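PDB 4CH7: siroheme decarboxylase from Hydrogenobacter thermophilus, which catalyses the decarboxylation of siroheme to 12,18-didecarboxysiroheme, releasing two molecules of CO2, in the biosynthesis of heme d1. Local coordinates for residues 4-12 with 40-50; 16-24 with 183-191. All blocks are in the same frame, centred on the assembly; numbering follows the deposited sequence.

How the contacts relate
Both contacts lie in the helix-turn-helix part of the chain, on the same side of its centre, with their own centres about 16 Å apart. Contact 1 stays within the first helix-turn-helix domain and packs helix 4-11 on helix 34-47. Contact 2 joins the loop leading into helix 22-30, the helix between those two, to the equivalent loop before helix 191-196 of the second such domain. Residues 16-24 therefore fall between the two segments of contact 1, while 183-191 come long after them. The contacts touch where L185 CD1 packs on I41 and E42 of helix 34-47, so the core of one unit continues into its junction with the other.

Contact 1: residues 4-12 with 40-50; sequences EFDKILKII and TIEKLVEDGIV
I41 pushes its CD1 methyl between two isoleucines of the facing segment, lying 3.5 Å from I8 CG2 and equally close to I12 CG2, both closer than carbons normally pack. I41 and I12 meet end-on. I12 presents CG2 there because its CG1 takes the crowded rotamer between the backbone N and the carbonyl carbon (chi1 61°). The other arm of I8 reaches T40, with CD1 3.6 Å from CG2 of the threonine. L44 CD2 forms a second focus, touching L9 CD1 at 3.7 Å and F5 CE1 at 3.8 Å, the ring being approached obliquely. L9 CD1 also meets V50 CG1 at 3.7 Å as the two side chains pass alongside one another, running opposite ways, and I49 CG2 adds a looser contact to the same methyl, at 4.1 Å from L9 CD1. The interface is thus wholly apolar, carried by methyl groups and one ring carbon of F5, whose side chain is exposed. T40 turns its hydroxyl to K36 O in its own helix, leaving the methyl for I8. Further out, I8 packs on I32 and V30, I11 rests on helix 22-30, and K7 NZ bonds to V30 O. G48, with positive phi, ends helix 40-47 and lets the chain bring I49 and V50 back to L9. The axes of helices 4-11 and 40-47 pass 10.6 Å apart at -76°, a steep crossing that, with helix 22-30 between them in sequence, is characteristic of the three-helix core of a helix-turn-helix domain.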
loop_
_atom_site.group_PDB
_atom_site.type_symbol
_atom_site.label_atom_id
_atom_site.label_comp_id
_atom_site.label_asym_id
_atom_site.label_seq_id
_atom_site.Cartn_x
_atom_site.Cartn_y
_atom_site.Cartn_z
ATOM N N GLU A 4 15.078 18.514 -20.227
ATOM C CA GLU A 4 13.746 17.998 -20.534
ATOM C C GLU A 4 13.443 16.757 -19.709
ATOM O O GLU A 4 12.405 16.678 -19.056
ATOM C CB GLU A 4 13.622 17.656 -22.022
ATOM C CG GLU A 4 13.549 18.853 -22.958
ATOM C CD GLU A 4 13.112 18.462 -24.355
ATOM O OE1 GLU A 4 12.681 17.305 -24.538
ATOM O OE2 GLU A 4 13.195 19.310 -25.266
ATOM N N PHE A 5 14.354 15.788 -19.762
ATOM C CA PHE A 5 14.249 14.565 -18.976
ATOM C C PHE A 5 13.943 14.879 -17.519
ATOM O O PHE A 5 13.011 14.324 -16.939
ATOM C CB PHE A 5 15.553 13.771 -19.069
ATOM C CG PHE A 5 15.789 12.856 -17.900
ATOM C CD1 PHE A 5 15.174 11.613 -17.841
ATOM C CD2 PHE A 5 16.630 13.237 -16.860
ATOM C CE1 PHE A 5 15.390 10.765 -16.768
ATOM C CE2 PHE A 5 16.844 12.400 -15.783
ATOM C CZ PHE A 5 16.225 11.159 -15.737
ATOM N N ASP A 6 14.734 15.778 -16.942
ATOM C CA ASP A 6 14.570 16.181 -15.550
ATOM C C ASP A 6 13.224 16.862 -15.298
ATOM O O ASP A 6 12.564 16.589 -14.296
ATOM C CB ASP A 6 15.715 17.108 -15.133
ATOM C CG ASP A 6 17.031 16.374 -14.955
ATOM O OD1 ASP A 6 17.717 16.108 -15.964
ATOM O OD2 ASP A 6 17.381 16.067 -13.796
ATOM N N LYS A 7 12.823 17.748 -16.208
ATOM C CA LYS A 7 11.551 18.464 -16.084
ATOM C C LYS A 7 10.342 17.540 -16.217
ATOM O O LYS A 7 9.365 17.672 -15.483
ATOM C CB LYS A 7 11.454 19.581 -17.125
ATOM C CG LYS A 7 11.916 20.940 -16.638
ATOM C CD LYS A 7 11.734 21.984 -17.724
ATOM C CE LYS A 7 12.481 21.595 -18.987
ATOM N NZ LYS A 7 12.277 22.581 -20.082
ATOM N N ILE A 8 10.414 16.615 -17.168
ATOM C CA ILE A 8 9.336 15.664 -17.415
ATOM C C ILE A 8 9.203 14.676 -16.264
ATOM O O ILE A 8 8.104 14.450 -15.754
ATOM C CB ILE A 8 9.582 14.881 -18.711
ATOM C CG1 ILE A 8 9.468 15.796 -19.924
ATOM C CG2 ILE A 8 8.599 13.742 -18.842
ATOM C CD1 ILE A 8 9.859 15.128 -21.219
ATOM N N LEU A 9 10.328 14.078 -15.878
ATOM C CA LEU A 9 10.382 13.151 -14.753
ATOM C C LEU A 9 9.795 13.786 -13.498
ATOM O O LEU A 9 9.027 13.157 -12.770
ATOM C CB LEU A 9 11.828 12.728 -14.487
ATOM C CG LEU A 9 12.059 11.954 -13.191
ATOM C CD1 LEU A 9 11.355 10.611 -13.250
ATOM C CD2 LEU A 9 13.541 11.782 -12.897
ATOM N N LYS A 10 10.157 15.042 -13.263
ATOM C CA LYS A 10 9.670 15.796 -12.114
ATOM C C LYS A 10 8.160 16.040 -12.172
ATOM O O LYS A 10 7.468 15.934 -11.158
ATOM C CB LYS A 10 10.411 17.135 -12.019
ATOM C CG LYS A 10 9.896 18.067 -10.932
ATOM C CD LYS A 10 10.528 19.447 -11.028
ATOM C CE LYS A 10 10.073 20.343 -9.887
ATOM N NZ LYS A 10 8.595 20.525 -9.861
ATOM N N ILE A 11 7.651 16.359 -13.359
ATOM C CA ILE A 11 6.264 16.804 -13.506
ATOM C C ILE A 11 5.232 15.670 -13.502
ATOM O O ILE A 11 4.082 15.880 -13.119
ATOM C CB ILE A 11 6.082 17.702 -14.767
ATOM C CG1 ILE A 11 4.843 18.591 -14.630
ATOM C CG2 ILE A 11 6.017 16.867 -16.039
ATOM C CD1 ILE A 11 4.647 19.564 -15.781
ATOM N N ILE A 12 5.639 14.474 -13.918
ATOM C CA ILE A 12 4.724 13.333 -13.947
ATOM C C ILE A 12 4.631 12.642 -12.589
ATOM O O ILE A 12 3.884 11.672 -12.418
ATOM C CB ILE A 12 5.130 12.304 -15.009
ATOM C CG1 ILE A 12 6.531 11.753 -14.722
ATOM C CG2 ILE A 12 5.062 12.928 -16.384
ATOM C CD1 ILE A 12 7.001 10.708 -15.724
ATOM N N THR A 40 8.432 10.287 -24.641
ATOM C CA THR A 40 9.432 10.349 -23.582
ATOM C C THR A 40 8.969 9.611 -22.316
ATOM O O THR A 40 9.726 8.813 -21.761
ATOM C CB THR A 40 9.843 11.802 -23.254
ATOM O OG1 THR A 40 10.470 12.395 -24.401
ATOM C CG2 THR A 40 10.823 11.824 -22.093
ATOM N N ILE A 41 7.732 9.865 -21.879
ATOM C CA ILE A 41 7.157 9.186 -20.710
ATOM C C ILE A 41 7.309 7.676 -20.821
ATOM O O ILE A 41 7.679 7.005 -19.855
ATOM C CB ILE A 41 5.642 9.450 -20.546
ATOM C CG1 ILE A 41 5.309 10.933 -20.688
ATOM C CG2 ILE A 41 5.155 8.915 -19.199
ATOM C CD1 ILE A 41 5.824 11.774 -19.567
ATOM N N GLU A 42 6.999 7.156 -22.007
ATOM C CA GLU A 42 7.092 5.730 -22.280
ATOM C C GLU A 42 8.495 5.221 -21.976
ATOM O O GLU A 42 8.654 4.205 -21.308
ATOM C CB GLU A 42 6.741 5.444 -23.741
ATOM C CG GLU A 42 5.401 6.013 -24.193
ATOM C CD GLU A 42 5.064 5.633 -25.622
ATOM O OE1 GLU A 42 5.985 5.233 -26.365
ATOM O OE2 GLU A 42 3.878 5.733 -26.000
ATOM N N LYS A 43 9.502 5.939 -22.471
ATOM C CA LYS A 43 10.898 5.607 -22.210
ATOM C C LYS A 43 11.166 5.467 -20.720
ATOM O O LYS A 43 11.798 4.507 -20.284
ATOM C CB LYS A 43 11.825 6.678 -22.785
ATOM C CG LYS A 43 12.082 6.575 -24.279
ATOM C CD LYS A 43 13.098 7.621 -24.711
ATOM C CE LYS A 43 13.423 7.513 -26.190
ATOM N NZ LYS A 43 14.297 8.633 -26.640
ATOM N N LEU A 44 10.676 6.425 -19.940
ATOM C CA LEU A 44 10.893 6.409 -18.499
ATOM C C LEU A 44 10.237 5.207 -17.816
ATOM O O LEU A 44 10.778 4.688 -16.843
ATOM C CB LEU A 44 10.454 7.731 -17.854
ATOM C CG LEU A 44 11.371 8.934 -18.105
ATOM C CD1 LEU A 44 10.726 9.935 -19.041
ATOM C CD2 LEU A 44 11.765 9.605 -16.800
ATOM N N VAL A 45 9.091 4.757 -18.331
ATOM C CA VAL A 45 8.441 3.557 -17.794
ATOM C C VAL A 45 8.982 2.279 -18.441
ATOM O O VAL A 45 9.079 1.239 -17.791
ATOM C CB VAL A 45 6.887 3.612 -17.863
ATOM C CG1 VAL A 45 6.369 4.915 -17.272
ATOM C CG2 VAL A 45 6.382 3.426 -19.287
ATOM N N GLU A 46 9.347 2.375 -19.717
ATOM C CA GLU A 46 9.963 1.267 -20.440
ATOM C C GLU A 46 11.274 0.866 -19.776
ATOM O O GLU A 46 11.643 -0.310 -19.758
ATOM C CB GLU A 46 10.205 1.668 -21.901
ATOM C CG GLU A 46 11.100 0.738 -22.710
ATOM C CD GLU A 46 11.031 1.026 -24.199
ATOM O OE1 GLU A 46 10.132 1.788 -24.612
ATOM O OE2 GLU A 46 11.865 0.489 -24.956
ATOM N N ASP A 47 11.963 1.847 -19.207
ATOM C CA ASP A 47 13.295 1.616 -18.668
ATOM C C ASP A 47 13.307 1.394 -17.152
ATOM O O ASP A 47 14.211 0.752 -16.627
ATOM C CB ASP A 47 14.240 2.739 -19.100
ATOM C CG ASP A 47 14.292 2.891 -20.607
ATOM O OD1 ASP A 47 13.893 1.945 -21.313
ATOM O OD2 ASP A 47 14.718 3.955 -21.089
ATOM N N GLY A 48 12.305 1.913 -16.451
ATOM C CA GLY A 48 12.079 1.512 -15.073
ATOM C C GLY A 48 12.627 2.365 -13.941
ATOM O O GLY A 48 12.918 1.838 -12.865
ATOM N N ILE A 49 12.772 3.670 -14.160
ATOM C CA ILE A 49 13.070 4.581 -13.056
ATOM C C ILE A 49 11.738 5.084 -12.512
ATOM O O ILE A 49 11.606 5.420 -11.334
ATOM C CB ILE A 49 14.002 5.740 -13.473
ATOM C CG1 ILE A 49 15.073 5.956 -12.404
ATOM C CG2 ILE A 49 13.225 7.024 -13.722
ATOM C CD1 ILE A 49 15.872 4.710 -12.092
ATOM N N VAL A 50 10.758 5.136 -13.407
ATOM C CA VAL A 50 9.358 5.113 -13.040
ATOM C C VAL A 50 8.857 3.894 -13.804
ATOM O O VAL A 50 9.281 3.660 -14.926
ATOM C CB VAL A 50 8.615 6.415 -13.439
ATOM C CG1 VAL A 50 9.229 7.614 -12.730
ATOM C CG2 VAL A 50 8.637 6.631 -14.940
#

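Contact 2: residues 16-24 with 183-191; sequences IPLVKEPFS and FPLVERPFL
P22 and P189 bring their CG atoms together, 3.5 Å apart, at the middle of two related loops, PLVKEPF and PLVERPF. Phenylalanines flank them. F23 CZ lies 3.8 Å from F183 CD2 and also touches L185 CD2, its ring set obliquely to that of F183 (planes at 56°), while F190 CZ meets L18 CD2 at 3.8 Å. F23 and F190, at matching places in the two loops, thus each pack against apolar groups of the other loop. The ring rims also approach backbone carbonyls: V186 O lies in the plane of the F23 ring, 3.2 Å from CD2, and V19 O approaches F190 CE2 at 3.1 Å. Two waters bridge the loops in like fashion, one donating to K20 O and accepting from F190 N at the edge of the F190 ring, the other donating to E187 O and accepting weakly from F23 N. At the outer edge E21 and E187 run side by side, their OE2 atoms 4.1 Å apart. E21 OE2 lies well out of the R188 guanidinium plane, so no N-H points at it; R188 NH2 instead forms a salt bridge with E201. Cohesion between the two helix-turn-helix units here probably rests on proline and phenylalanine packing and bridging water, while the nearby arginine may ease the repulsion between the glutamates.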
loop_
_atom_site.group_PDB
_atom_site.type_symbol
_atom_site.label_atom_id
_atom_site.label_comp_id
_atom_site.label_asym_id
_atom_site.label_seq_id
_atom_site.Cartn_x
_atom_site.Cartn_y
_atom_site.Cartn_z
ATOM N N ILE A 16 -1.479 14.661 -11.704
ATOM C CA ILE A 16 -1.825 14.961 -13.086
ATOM C C ILE A 16 -3.270 15.440 -13.172
ATOM O O ILE A 16 -4.181 14.749 -12.714
ATOM C CB ILE A 16 -1.590 13.732 -13.979
ATOM C CG1 ILE A 16 -0.110 13.357 -13.953
ATOM C CG2 ILE A 16 -2.039 13.991 -15.407
ATOM C CD1 ILE A 16 0.243 12.237 -14.880
ATOM N N PRO A 17 -3.479 16.633 -13.760
ATOM C CA PRO A 17 -4.785 17.308 -13.739
ATOM C C PRO A 17 -5.921 16.490 -14.341
ATOM O O PRO A 17 -5.738 15.814 -15.355
ATOM C CB PRO A 17 -4.546 18.572 -14.578
ATOM C CG PRO A 17 -3.329 18.277 -15.406
ATOM C CD PRO A 17 -2.481 17.396 -14.534
ATOM N N LEU A 18 -7.088 16.560 -13.708
ATOM C CA LEU A 18 -8.278 15.894 -14.215
ATOM C C LEU A 18 -8.924 16.736 -15.306
ATOM O O LEU A 18 -9.917 17.426 -15.073
ATOM C CB LEU A 18 -9.265 15.628 -13.080
ATOM C CG LEU A 18 -8.751 14.690 -11.988
ATOM C CD1 LEU A 18 -9.685 14.684 -10.795
ATOM C CD2 LEU A 18 -8.596 13.291 -12.541
ATOM N N VAL A 19 -8.331 16.690 -16.494
ATOM C CA VAL A 19 -8.874 17.366 -17.663
ATOM C C VAL A 19 -8.881 16.359 -18.803
ATOM O O VAL A 19 -8.368 15.250 -18.650
ATOM C CB VAL A 19 -8.035 18.599 -18.046
ATOM C CG1 VAL A 19 -7.943 19.564 -16.880
ATOM C CG2 VAL A 19 -6.646 18.183 -18.480
ATOM N N LYS A 20 -9.459 16.734 -19.940
ATOM C CA LYS A 20 -9.548 15.816 -21.069
ATOM C C LYS A 20 -8.180 15.549 -21.691
ATOM O O LYS A 20 -7.900 14.435 -22.131
ATOM C CB LYS A 20 -10.514 16.350 -22.125
ATOM C CG LYS A 20 -11.945 16.494 -21.626
ATOM C CD LYS A 20 -12.862 16.988 -22.729
ATOM C CE LYS A 20 -14.280 17.174 -22.214
ATOM N NZ LYS A 20 -15.176 17.730 -23.262
ATOM N N GLU A 21 -7.332 16.573 -21.723
ATOM C CA GLU A 21 -5.994 16.446 -22.295
ATOM C C GLU A 21 -4.923 16.891 -21.301
ATOM O O GLU A 21 -4.339 17.965 -21.451
ATOM C CB GLU A 21 -5.885 17.253 -23.594
ATOM C CG GLU A 21 -6.914 16.868 -24.653
ATOM C CD GLU A 21 -6.821 17.716 -25.907
ATOM O OE1 GLU A 21 -5.792 18.394 -26.099
ATOM O OE2 GLU A 21 -7.781 17.698 -26.703
ATOM N N PRO A 22 -4.648 16.047 -20.290
ATOM C CA PRO A 22 -3.715 16.391 -19.210
ATOM C C PRO A 22 -2.270 16.471 -19.686
ATOM O O PRO A 22 -1.489 17.229 -19.117
ATOM C CB PRO A 22 -3.887 15.234 -18.221
ATOM C CG PRO A 22 -4.329 14.075 -19.065
ATOM C CD PRO A 22 -5.192 14.683 -20.139
ATOM N N PHE A 23 -1.923 15.701 -20.712
ATOM C CA PHE A 23 -0.565 15.714 -21.240
ATOM C C PHE A 23 -0.322 16.921 -22.144
ATOM O O PHE A 23 0.820 17.321 -22.363
ATOM C CB PHE A 23 -0.262 14.412 -21.980
ATOM C CG PHE A 23 -0.299 13.196 -21.099
ATOM C CD1 PHE A 23 0.571 13.078 -20.024
ATOM C CD2 PHE A 23 -1.195 12.167 -21.352
ATOM C CE1 PHE A 23 0.543 11.957 -19.203
ATOM C CE2 PHE A 23 -1.230 11.041 -20.542
ATOM C CZ PHE A 23 -0.360 10.937 -19.465
ATOM N N SER A 24 -1.399 17.493 -22.670
ATOM C CA SER A 24 -1.314 18.754 -23.396
ATOM C C SER A 24 -0.925 19.855 -22.411
ATOM O O SER A 24 -0.081 20.706 -22.704
ATOM C CB SER A 24 -2.654 19.076 -24.062
ATOM O OG SER A 24 -2.524 20.110 -25.018
ATOM N N PHE A 183 -2.345 4.305 -16.410
ATOM C CA PHE A 183 -2.924 5.472 -17.060
ATOM C C PHE A 183 -2.453 5.513 -18.505
ATOM O O PHE A 183 -1.247 5.543 -18.763
ATOM C CB PHE A 183 -2.504 6.745 -16.330
ATOM C CG PHE A 183 -3.335 7.950 -16.674
ATOM C CD1 PHE A 183 -4.693 7.983 -16.373
ATOM C CD2 PHE A 183 -2.755 9.061 -17.270
ATOM C CE1 PHE A 183 -5.462 9.095 -16.679
ATOM C CE2 PHE A 183 -3.513 10.177 -17.579
ATOM C CZ PHE A 183 -4.871 10.195 -17.279
ATOM N N PRO A 184 -3.405 5.502 -19.452
ATOM C CA PRO A 184 -3.072 5.491 -20.880
ATOM C C PRO A 184 -2.193 6.677 -21.262
ATOM O O PRO A 184 -2.504 7.811 -20.894
ATOM C CB PRO A 184 -4.439 5.623 -21.557
ATOM C CG PRO A 184 -5.426 5.103 -20.551
ATOM C CD PRO A 184 -4.862 5.512 -19.219
ATOM N N LEU A 185 -1.108 6.417 -21.985
ATOM C CA LEU A 185 -0.244 7.491 -22.447
ATOM C C LEU A 185 -0.714 7.972 -23.814
ATOM O O LEU A 185 -0.052 7.749 -24.829
ATOM C CB LEU A 185 1.217 7.040 -22.484
ATOM C CG LEU A 185 1.792 6.628 -21.127
ATOM C CD1 LEU A 185 3.298 6.434 -21.188
ATOM C CD2 LEU A 185 1.425 7.647 -20.067
ATOM N N VAL A 186 -1.871 8.629 -23.821
ATOM C CA VAL A 186 -2.488 9.117 -25.047
ATOM C C VAL A 186 -3.001 10.540 -24.855
ATOM O O VAL A 186 -2.984 11.071 -23.745
ATOM C CB VAL A 186 -3.652 8.207 -25.491
ATOM C CG1 VAL A 186 -3.131 6.863 -25.965
ATOM C CG2 VAL A 186 -4.646 8.022 -24.357
ATOM N N GLU A 187 -3.456 11.147 -25.946
ATOM C CA GLU A 187 -3.956 12.515 -25.925
ATOM C C GLU A 187 -5.236 12.634 -25.102
ATOM O O GLU A 187 -5.460 13.638 -24.423
ATOM C CB GLU A 187 -4.194 12.993 -27.358
ATOM C CG GLU A 187 -4.923 14.319 -27.481
ATOM C CD GLU A 187 -4.665 14.993 -28.811
ATOM O OE1 GLU A 187 -3.490 15.039 -29.227
ATOM O OE2 GLU A 187 -5.631 15.480 -29.435
ATOM N N ARG A 188 -6.067 11.599 -25.159
ATOM C CA ARG A 188 -7.339 11.598 -24.444
ATOM C C ARG A 188 -7.449 10.367 -23.551
ATOM O O ARG A 188 -8.189 9.433 -23.865
ATOM C CB ARG A 188 -8.501 11.640 -25.438
ATOM C CG ARG A 188 -8.498 12.869 -26.329
ATOM C CD ARG A 188 -9.228 14.033 -25.676
ATOM N NE ARG A 188 -10.667 13.791 -25.632
ATOM C CZ ARG A 188 -11.499 14.078 -26.628
ATOM N NH1 ARG A 188 -11.037 14.621 -27.746
ATOM N NH2 ARG A 188 -12.794 13.822 -26.511
ATOM N N PRO A 189 -6.727 10.378 -22.415
ATOM C CA PRO A 189 -6.581 9.196 -21.555
ATOM C C PRO A 189 -7.809 8.864 -20.709
ATOM O O PRO A 189 -7.796 7.849 -20.015
ATOM C CB PRO A 189 -5.409 9.576 -20.646
ATOM C CG PRO A 189 -5.483 11.075 -20.553
ATOM C CD PRO A 189 -5.982 11.542 -21.895
ATOM N N PHE A 190 -8.841 9.701 -20.758
ATOM C CA PHE A 190 -10.073 9.423 -20.030
ATOM C C PHE A 190 -11.179 8.956 -20.973
ATOM O O PHE A 190 -12.240 8.518 -20.527
ATOM C CB PHE A 190 -10.546 10.667 -19.277
ATOM C CG PHE A 190 -9.650 11.071 -18.143
ATOM C CD1 PHE A 190 -9.715 10.407 -16.928
ATOM C CD2 PHE A 190 -8.755 12.123 -18.287
ATOM C CE1 PHE A 190 -8.891 10.774 -15.871
ATOM C CE2 PHE A 190 -7.926 12.500 -17.237
ATOM C CZ PHE A 190 -7.996 11.825 -16.026
ATOM N N LEU A 191 -10.922 9.051 -22.275
ATOM C CA LEU A 191 -11.939 8.771 -23.289
ATOM C C LEU A 191 -12.408 7.317 -23.308
ATOM O O LEU A 191 -13.607 7.049 -23.219
ATOM C CB LEU A 191 -11.451 9.178 -24.680
ATOM C CG LEU A 191 -12.487 8.993 -25.789
ATOM C CD1 LEU A 191 -13.759 9.743 -25.439
ATOM C CD2 LEU A 191 -11.948 9.450 -27.134
HETATM O O HOH W 1 -9.444 12.311 -21.939
HETATM O O HOH W 2 -3.222 15.083 -23.321
#